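Local coordinates for protein FimX (Pseudomonas aeruginosa PAO1, PDB 3HV9) that belongs to the EAL-domain family of bacterial proteins and is represented here by that domain, a modified TIM-type alpha/beta barrel, at residues 219-224 / 240-245; 45-50 / 103-108; 10-15 / 55-60. All coordinates share one frame; numbering follows the deposited sequence.

The chain starts with helix 4-13, whose end meets the turn at 55-60. Interaction 3 thus closes the first loop, over strands 30-39 and 46-54. Interaction 2 opens within that loop, at 45-50, and closes beyond it at 103-108, so the two cross. It pairs strands 46-54 and 102-107. Interaction 1 follows in series and joins strands 221-224 and 243-244, late in the same sheet. Interactions 1 and 2 touch: Gln245 NE2 lies 2.8 Å from Glu49 OE1, a probable hydrogen bond, and Ile223 packs on Phe105. Interaction 3 stands apart, its centre about 29 Å from that of interaction 2 and about 40 Å from that of interaction 1.

Interaction 1: residues 219-224 / 240-245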
loop_
_atom_site.group_PDB
_atom_site.type_symbol
_atom_site.label_atom_id
_atom_site.label_comp_id
_atom_site.label_asym_id
_atom_site.label_seq_id
_atom_site.Cartn_x
_atom_site.Cartn_y
_atom_site.Cartn_z
ATOM N N GLN A 219 12.457 12.744 -10.957
ATOM C CA GLN A 219 13.208 11.635 -10.379
ATOM C C GLN A 219 12.320 10.754 -9.510
ATOM O O GLN A 219 12.718 10.338 -8.417
ATOM C CB GLN A 219 14.381 12.160 -9.555
ATOM C CG GLN A 219 15.359 12.994 -10.340
ATOM C CD GLN A 219 16.364 13.685 -9.438
ATOM O OE1 GLN A 219 15.992 14.427 -8.525
ATOM N NE2 GLN A 219 17.647 13.447 -9.689
ATOM N N LYS A 220 11.113 10.479 -9.996
ATOM C CA LYS A 220 10.208 9.595 -9.285
ATOM C C LYS A 220 10.183 8.255 -9.994
ATOM O O LYS A 220 10.350 8.191 -11.213
ATOM C CB LYS A 220 8.807 10.197 -9.225
ATOM C CG LYS A 220 8.707 11.470 -8.406
ATOM C CD LYS A 220 9.459 11.312 -7.091
ATOM C CE LYS A 220 9.325 12.549 -6.215
ATOM N NZ LYS A 220 10.519 12.696 -5.323
ATOM N N LEU A 221 10.000 7.180 -9.238
ATOM C CA LEU A 221 9.754 5.884 -9.861
ATOM C C LEU A 221 8.254 5.697 -10.071
ATOM O O LEU A 221 7.468 5.788 -9.130
ATOM C CB LEU A 221 10.323 4.755 -9.013
ATOM C CG LEU A 221 11.801 4.902 -8.680
ATOM C CD1 LEU A 221 12.250 3.718 -7.862
ATOM C CD2 LEU A 221 12.617 5.018 -9.961
ATOM N N SER A 222 7.860 5.449 -11.314
ATOM C CA SER A 222 6.456 5.391 -11.672
ATOM C C SER A 222 5.907 3.974 -11.498
ATOM O O SER A 222 6.530 3.005 -11.929
ATOM C CB SER A 222 6.261 5.886 -13.109
ATOM O OG SER A 222 6.966 5.069 -14.038
ATOM N N ILE A 223 4.751 3.857 -10.845
ATOM C CA ILE A 223 4.052 2.573 -10.736
ATOM C C ILE A 223 2.693 2.682 -11.399
ATOM O O ILE A 223 1.865 3.512 -11.002
ATOM C CB ILE A 223 3.846 2.134 -9.273
ATOM C CG1 ILE A 223 5.190 2.038 -8.547
ATOM C CG2 ILE A 223 3.135 0.786 -9.220
ATOM C CD1 ILE A 223 5.086 1.405 -7.162
ATOM N N VAL A 224 2.463 1.866 -12.425
ATOM C CA VAL A 224 1.168 1.893 -13.117
ATOM C C VAL A 224 0.403 0.598 -12.871
ATOM O O VAL A 224 0.870 -0.480 -13.259
ATOM C CB VAL A 224 1.336 2.142 -14.627
ATOM C CG1 VAL A 224 -0.032 2.226 -15.329
ATOM C CG2 VAL A 224 2.141 3.414 -14.862
ATOM N N GLY A 240 7.408 3.846 -20.842
ATOM C CA GLY A 240 8.536 3.956 -19.926
ATOM C C GLY A 240 8.188 3.916 -18.447
ATOM O O GLY A 240 8.832 4.581 -17.628
ATOM N N ALA A 241 7.168 3.133 -18.105
ATOM C CA ALA A 241 6.741 2.987 -16.724
ATOM C C ALA A 241 7.814 2.201 -15.994
ATOM O O ALA A 241 8.348 1.235 -16.523
ATOM C CB ALA A 241 5.402 2.247 -16.671
ATOM N N THR A 242 8.158 2.594 -14.778
ATOM C CA THR A 242 9.236 1.860 -14.135
ATOM C C THR A 242 8.745 0.568 -13.451
ATOM O O THR A 242 9.474 -0.431 -13.396
ATOM C CB THR A 242 10.195 2.787 -13.282
ATOM O OG1 THR A 242 10.693 2.093 -12.131
ATOM C CG2 THR A 242 9.498 4.034 -12.854
ATOM N N TYR A 243 7.499 0.583 -12.977
ATOM C CA TYR A 243 6.855 -0.611 -12.409
ATOM C C TYR A 243 5.400 -0.704 -12.871
ATOM O O TYR A 243 4.758 0.316 -13.124
ATOM C CB TYR A 243 6.849 -0.576 -10.878
ATOM C CG TYR A 243 8.202 -0.553 -10.197
ATOM C CD1 TYR A 243 8.839 -1.733 -9.829
ATOM C CD2 TYR A 243 8.820 0.652 -9.879
ATOM C CE1 TYR A 243 10.076 -1.717 -9.178
ATOM C CE2 TYR A 243 10.054 0.679 -9.234
ATOM C CZ TYR A 243 10.674 -0.504 -8.883
ATOM O OH TYR A 243 11.897 -0.472 -8.240
ATOM N N ILE A 244 4.884 -1.928 -12.949
ATOM C CA ILE A 244 3.476 -2.172 -13.266
ATOM C C ILE A 244 2.870 -3.236 -12.333
ATOM O O ILE A 244 3.588 -4.022 -11.720
ATOM C CB ILE A 244 3.274 -2.585 -14.749
ATOM C CG1 ILE A 244 4.177 -3.761 -15.108
ATOM C CG2 ILE A 244 3.513 -1.398 -15.685
ATOM C CD1 ILE A 244 3.907 -4.340 -16.475
ATOM N N GLN A 245 1.550 -3.250 -12.218
ATOM C CA GLN A 245 0.882 -4.202 -11.344
ATOM C C GLN A 245 -0.469 -4.472 -11.957
ATOM O O GLN A 245 -1.025 -3.612 -12.624
ATOM C CB GLN A 245 0.693 -3.577 -9.965
ATOM C CG GLN A 245 0.144 -4.508 -8.886
ATOM C CD GLN A 245 -0.354 -3.721 -7.686
ATOM O OE1 GLN A 245 -1.010 -2.686 -7.843
ATOM N NE2 GLN A 245 -0.051 -4.204 -6.484
#
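Tyr243 packs beside Leu221 and Ile223, its ring edge turned to Leu221. Leu221 CD1 lies 4.0 Å from Tyr243 CE2, near the ring plane, so it abuts the rim. Ile223 CG1 comes in obliquely, 3.9 Å from Tyr243 CB, at the root of the ring. CG of Tyr243 is anti to its own carbonyl carbon (chi1 -62°). This lays the ring back beside the backbone N, toward Leu221.

Val224 points to the other side of the sheet. There it touches both Ala241 and Ile244. Its CG2 methyl is 3.9 Å from Ala241 CB, and its CB is 4.3 Å from Ile244 CG2.

Ser222 holds the loop leading into the second strand. Its OG accepts a fairly straight bond from Thr242 N, at 2.8 Å and 160°. Its carbonyl O takes Tyr243 N at 2.8 Å, with a weak second bond from Thr242 N. The parallel ladder continues from Val224 N to Tyr243 O (2.9 Å) and from Gln245 N to Val224 O (3.0 Å).

This is a beta-alpha-beta crossover, with helix 230-239 linking the two strands. Gly240 ends that helix in a Schellman motif. The helix covers Val224 and Ile244 through Leu233 and Leu236. His216 of helix 202-217 touches Ser222 and Thr242. Tyr243 OH bonds Asp43. Strand 188-191 pairs with the far edge of 221-224, and side chains of strand 30-39 touch Tyr243 and Ile244.

Interaction 2: residues 45-50 / 103-108; sequences HENYEV and KLFVHL
Lys103 brings the end of its chain over one face of the His45 ring. Its CE sits 3.9 Å from the centroid of the His45 ring, only 8° off the ring normal, a CH-pi contact. The lysine chain starts extended and bends at chi3 (-65°). Its NZ bonds Gln165, and a water links it weakly to His45 NE2. The Lys103 backbone gives its N to Glu46 O and takes Tyr48 N on its O.

Leu104 points to the opposite face of the sheet. Its CD2 packs on Tyr48 CB at 3.7 Å.

Phe105 returns to the Lys103 face. Its N bonds Tyr48 O at 2.8 Å, and its O receives Val50 N at 2.9 Å. Its ring meets Phe188 edge-to-face.

Val106 lies alongside Val50, with Val106 CG2 3.8 Å from Val50 CG1. Here the strands part slightly. A water spans the gap, accepting from His107 N and donating to Val50 O, where the next ladder bond would fall.

His107 NE2 donates to Glu49 OE2 at a short 2.5 Å. It reaches the anti side of the carboxylate, with ring and carboxylate planes 44° apart.

Glu49 and Val50 begin the family's signature motif, with valine in place of the usual alanine. Lys190 forms a salt bridge to the Glu49 carboxylate and Gln139 a hydrogen bond. A bound glycerol, probably from the crystallisation liquor, hydrogen-bonds it too. Its orientation is therefore fixed from several directions.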
loop_
_atom_site.group_PDB
_atom_site.type_symbol
_atom_site.label_atom_id
_atom_site.label_comp_id
_atom_site.label_asym_id
_atom_site.label_seq_id
_atom_site.Cartn_x
_atom_site.Cartn_y
_atom_site.Cartn_z
ATOM N N HIS A 45 14.670 -6.296 -6.225
ATOM C CA HIS A 45 13.777 -6.561 -5.102
ATOM C C HIS A 45 12.523 -7.328 -5.533
ATOM O O HIS A 45 12.055 -7.192 -6.654
ATOM C CB HIS A 45 13.357 -5.251 -4.412
ATOM C CG HIS A 45 14.492 -4.464 -3.834
ATOM N ND1 HIS A 45 15.169 -4.855 -2.699
ATOM C CD2 HIS A 45 15.047 -3.290 -4.219
ATOM C CE1 HIS A 45 16.107 -3.967 -2.420
ATOM N NE2 HIS A 45 16.050 -3.004 -3.325
ATOM N N GLU A 46 12.003 -8.144 -4.625
ATOM C CA GLU A 46 10.697 -8.759 -4.757
ATOM C C GLU A 46 9.663 -7.822 -4.118
ATOM O O GLU A 46 9.400 -7.913 -2.919
ATOM C CB GLU A 46 10.688 -10.119 -4.042
ATOM C CG GLU A 46 11.522 -11.189 -4.726
ATOM C CD GLU A 46 11.513 -12.502 -3.964
ATOM O OE1 GLU A 46 10.982 -12.531 -2.831
ATOM O OE2 GLU A 46 12.038 -13.502 -4.496
ATOM N N ASN A 47 9.107 -6.908 -4.916
ATOM C CA ASN A 47 8.134 -5.925 -4.441
ATOM C C ASN A 47 6.698 -6.450 -4.371
ATOM O O ASN A 47 6.156 -6.905 -5.375
ATOM C CB ASN A 47 8.153 -4.697 -5.355
ATOM C CG ASN A 47 9.514 -4.013 -5.401
ATOM O OD1 ASN A 47 10.185 -4.001 -6.434
ATOM N ND2 ASN A 47 9.919 -3.440 -4.283
ATOM N N TYR A 48 6.085 -6.369 -3.191
ATOM C CA TYR A 48 4.678 -6.702 -3.025
ATOM C C TYR A 48 3.930 -5.583 -2.336
ATOM O O TYR A 48 4.450 -4.967 -1.398
ATOM C CB TYR A 48 4.520 -7.905 -2.135
ATOM C CG TYR A 48 4.946 -9.232 -2.701
ATOM C CD1 TYR A 48 4.019 -10.060 -3.326
ATOM C CD2 TYR A 48 6.253 -9.692 -2.555
ATOM C CE1 TYR A 48 4.382 -11.313 -3.818
ATOM C CE2 TYR A 48 6.633 -10.951 -3.036
ATOM C CZ TYR A 48 5.686 -11.751 -3.664
ATOM O OH TYR A 48 6.011 -12.984 -4.151
ATOM N N GLU A 49 2.701 -5.338 -2.782
ATOM C CA GLU A 49 1.789 -4.456 -2.060
ATOM C C GLU A 49 0.987 -5.331 -1.120
ATOM O O GLU A 49 0.535 -6.410 -1.514
ATOM C CB GLU A 49 0.837 -3.738 -3.016
ATOM C CG GLU A 49 -0.090 -2.727 -2.318
ATOM C CD GLU A 49 -1.130 -2.151 -3.258
ATOM O OE1 GLU A 49 -1.187 -2.609 -4.427
ATOM O OE2 GLU A 49 -1.883 -1.241 -2.838
ATOM N N VAL A 50 0.829 -4.898 0.126
ATOM C CA VAL A 50 -0.022 -5.652 1.040
ATOM C C VAL A 50 -1.454 -5.126 1.099
ATOM O O VAL A 50 -1.716 -3.925 1.019
ATOM C CB VAL A 50 0.643 -5.967 2.424
ATOM C CG1 VAL A 50 1.955 -5.257 2.573
ATOM C CG2 VAL A 50 -0.311 -5.737 3.596
ATOM N N LYS A 103 10.382 -6.524 -0.437
ATOM C CA LYS A 103 10.027 -5.188 0.004
ATOM C C LYS A 103 8.501 -5.072 -0.048
ATOM O O LYS A 103 7.885 -5.545 -0.999
ATOM C CB LYS A 103 10.665 -4.162 -0.926
ATOM C CG LYS A 103 10.389 -2.734 -0.538
ATOM C CD LYS A 103 11.011 -1.769 -1.526
ATOM C CE LYS A 103 12.523 -1.857 -1.518
ATOM N NZ LYS A 103 13.070 -0.672 -2.236
ATOM N N LEU A 104 7.893 -4.462 0.968
ATOM C CA LEU A 104 6.442 -4.375 1.048
ATOM C C LEU A 104 5.938 -2.953 1.037
ATOM O O LEU A 104 6.417 -2.114 1.788
ATOM C CB LEU A 104 5.905 -5.063 2.301
ATOM C CG LEU A 104 6.241 -6.539 2.500
ATOM C CD1 LEU A 104 5.625 -7.054 3.803
ATOM C CD2 LEU A 104 5.754 -7.348 1.307
ATOM N N PHE A 105 4.943 -2.705 0.188
ATOM C CA PHE A 105 4.230 -1.441 0.147
ATOM C C PHE A 105 3.029 -1.557 1.093
ATOM O O PHE A 105 2.175 -2.427 0.922
ATOM C CB PHE A 105 3.757 -1.162 -1.295
ATOM C CG PHE A 105 4.874 -0.769 -2.231
ATOM C CD1 PHE A 105 4.925 0.500 -2.776
ATOM C CD2 PHE A 105 5.874 -1.661 -2.542
ATOM C CE1 PHE A 105 5.954 0.871 -3.622
ATOM C CE2 PHE A 105 6.916 -1.305 -3.388
ATOM C CZ PHE A 105 6.952 -0.037 -3.941
ATOM N N VAL A 106 2.959 -0.684 2.087
ATOM C CA VAL A 106 1.935 -0.789 3.123
ATOM C C VAL A 106 1.111 0.497 3.137
ATOM O O VAL A 106 1.657 1.603 3.103
ATOM C CB VAL A 106 2.580 -1.044 4.526
ATOM C CG1 VAL A 106 1.521 -1.101 5.629
ATOM C CG2 VAL A 106 3.397 -2.328 4.514
ATOM N N HIS A 107 -0.205 0.352 3.172
ATOM C CA HIS A 107 -1.093 1.502 3.160
ATOM C C HIS A 107 -1.142 2.157 4.524
ATOM O O HIS A 107 -1.117 1.490 5.556
ATOM C CB HIS A 107 -2.530 1.088 2.816
ATOM C CG HIS A 107 -2.676 0.374 1.508
ATOM N ND1 HIS A 107 -3.907 0.019 0.987
ATOM C CD2 HIS A 107 -1.754 -0.055 0.611
ATOM C CE1 HIS A 107 -3.734 -0.598 -0.165
ATOM N NE2 HIS A 107 -2.437 -0.660 -0.419
ATOM N N LEU A 108 -1.264 3.473 4.512
ATOM C CA LEU A 108 -1.611 4.210 5.701
ATOM C C LEU A 108 -2.918 4.913 5.450
ATOM O O LEU A 108 -3.069 5.586 4.439
ATOM C CB LEU A 108 -0.545 5.256 6.003
ATOM C CG LEU A 108 0.766 4.651 6.462
ATOM C CD1 LEU A 108 1.793 5.740 6.719
ATOM C CD2 LEU A 108 0.514 3.817 7.700
HETATM O O HOH W 1 16.119 0.017 -2.074
HETATM O O HOH W 2 -1.458 -2.114 3.264
#

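Interaction 3: residues 10-15 / 55-60; sequences AAAQRG and LNPQGQ
Ala12 and Pro57 make the apolar contact, with Ala12 CB 3.8 Å from Pro57 CG. Gln13 lies next to it and slides past the proline in the opposite direction. Its OE1 is 3.7 Å from Pro57 CB. The NH2 end of the Gln13 amide comes up to Gln58, where Gln13 NE2 lies 3.1 Å from Gln58 OE1. The angle is poor for a hydrogen bond, and the two amide planes are turned 56° apart. Gln13 runs out with CG anti to the backbone N, then bends at chi2 (86°), which brings its amide to both partners. Gln58 bends at chi2 as well.

The turn itself sets Pro57 and Gln58. They are the middle residues of a type I beta turn, closed by Gly59 N to Asn56 O at 2.8 Å. Asn56 N bonds Gln60 O at 2.8 Å. Asn56 OD1 accepts Gln60 N at 3.0 Å, with the donor well above the carbonyl plane. On the other side, helix 4-13 ends in a Schellman motif at Gly15, whose N bonds Ala12 O at 3.0 Å. Farther out, Ile20 of helix 17-24 touches both Ala12 and Asn56, and so lies against both sides of the contact.

The contact is small, burying 188 Å² in all. It consists of van der Waals packing and a close pair of neutral amides, with no charge pair between the segments. This is consistent with a modest attachment of the N-terminal helix to this turn.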
loop_
_atom_site.group_PDB
_atom_site.type_symbol
_atom_site.label_atom_id
_atom_site.label_comp_id
_atom_site.label_asym_id
_atom_site.label_seq_id
_atom_site.Cartn_x
_atom_site.Cartn_y
_atom_site.Cartn_z
ATOM N N ALA A 10 -20.117 -13.360 20.770
ATOM C CA ALA A 10 -21.520 -13.505 20.372
ATOM C C ALA A 10 -21.927 -12.407 19.383
ATOM O O ALA A 10 -22.587 -12.686 18.383
ATOM C CB ALA A 10 -22.432 -13.490 21.594
ATOM N N ALA A 11 -21.527 -11.166 19.667
ATOM C CA ALA A 11 -21.872 -10.029 18.815
ATOM C C ALA A 11 -21.258 -10.175 17.425
ATOM O O ALA A 11 -21.934 -9.966 16.416
ATOM C CB ALA A 11 -21.427 -8.717 19.455
ATOM N N ALA A 12 -19.978 -10.538 17.383
ATOM C CA ALA A 12 -19.278 -10.785 16.119
ATOM C C ALA A 12 -19.971 -11.868 15.297
ATOM O O ALA A 12 -20.115 -11.751 14.071
ATOM C CB ALA A 12 -17.805 -11.172 16.377
ATOM N N GLN A 13 -20.391 -12.935 15.965
ATOM C CA GLN A 13 -21.122 -14.010 15.293
ATOM C C GLN A 13 -22.415 -13.459 14.672
ATOM O O GLN A 13 -22.891 -13.958 13.659
ATOM C CB GLN A 13 -21.423 -15.140 16.289
ATOM C CG GLN A 13 -22.075 -16.377 15.685
ATOM C CD GLN A 13 -21.071 -17.366 15.116
ATOM O OE1 GLN A 13 -19.908 -17.409 15.531
ATOM N NE2 GLN A 13 -21.520 -18.175 14.158
ATOM N N ARG A 14 -22.955 -12.404 15.278
ATOM C CA ARG A 14 -24.187 -11.763 14.815
ATOM C C ARG A 14 -23.972 -10.818 13.637
ATOM O O ARG A 14 -24.930 -10.244 13.133
ATOM C CB ARG A 14 -24.785 -10.923 15.946
ATOM C CG ARG A 14 -25.888 -11.565 16.759
ATOM C CD ARG A 14 -26.425 -10.556 17.796
ATOM N NE ARG A 14 -25.909 -10.805 19.144
ATOM C CZ ARG A 14 -25.302 -9.896 19.901
ATOM N NH1 ARG A 14 -25.115 -8.657 19.450
ATOM N NH2 ARG A 14 -24.879 -10.227 21.111
ATOM N N GLY A 15 -22.726 -10.588 13.239
ATOM C CA GLY A 15 -22.476 -9.669 12.138
ATOM C C GLY A 15 -22.285 -8.209 12.538
ATOM O O GLY A 15 -22.243 -7.310 11.694
ATOM N N LEU A 55 -11.996 -11.544 7.970
ATOM C CA LEU A 55 -12.883 -12.692 8.000
ATOM C C LEU A 55 -13.794 -12.568 9.202
ATOM O O LEU A 55 -13.352 -12.145 10.270
ATOM C CB LEU A 55 -12.096 -13.997 8.089
ATOM C CG LEU A 55 -11.331 -14.456 6.841
ATOM C CD1 LEU A 55 -12.176 -14.318 5.611
ATOM C CD2 LEU A 55 -10.083 -13.639 6.691
ATOM N N ASN A 56 -15.074 -12.889 9.018
ATOM C CA ASN A 56 -15.970 -13.017 10.156
ATOM C C ASN A 56 -15.799 -14.379 10.802
ATOM O O ASN A 56 -15.085 -15.226 10.270
ATOM C CB ASN A 56 -17.421 -12.773 9.766
ATOM C CG ASN A 56 -17.989 -13.873 8.897
ATOM O OD1 ASN A 56 -17.457 -14.984 8.837
ATOM N ND2 ASN A 56 -19.092 -13.571 8.229
ATOM N N PRO A 57 -16.419 -14.581 11.972
ATOM C CA PRO A 57 -16.177 -15.836 12.685
ATOM C C PRO A 57 -16.511 -17.065 11.846
ATOM O O PRO A 57 -15.868 -18.096 11.999
ATOM C CB PRO A 57 -17.095 -15.719 13.895
ATOM C CG PRO A 57 -17.095 -14.232 14.191
ATOM C CD PRO A 57 -17.083 -13.578 12.826
ATOM N N GLN A 58 -17.483 -16.968 10.954
ATOM C CA GLN A 58 -17.807 -18.136 10.150
ATOM C C GLN A 58 -16.945 -18.240 8.891
ATOM O O GLN A 58 -17.288 -18.947 7.957
ATOM C CB GLN A 58 -19.309 -18.246 9.836
ATOM C CG GLN A 58 -20.023 -16.954 9.552
ATOM C CD GLN A 58 -20.498 -16.262 10.812
ATOM O OE1 GLN A 58 -21.434 -16.711 11.477
ATOM N NE2 GLN A 58 -19.863 -15.150 11.136
ATOM N N GLY A 59 -15.823 -17.531 8.876
ATOM C CA GLY A 59 -14.836 -17.728 7.834
ATOM C C GLY A 59 -15.122 -17.018 6.526
ATOM O O GLY A 59 -14.360 -17.134 5.563
ATOM N N GLN A 60 -16.215 -16.272 6.470
ATOM C CA GLN A 60 -16.492 -15.531 5.251
ATOM C C GLN A 60 -15.920 -14.109 5.329
ATOM O O GLN A 60 -15.798 -13.515 6.401
ATOM C CB GLN A 60 -17.986 -15.593 4.861
ATOM C CG GLN A 60 -18.906 -14.547 5.494
ATOM C CD GLN A 60 -20.397 -14.942 5.441
ATOM O OE1 GLN A 60 -21.154 -14.487 4.569
ATOM N NE2 GLN A 60 -20.813 -15.794 6.376
#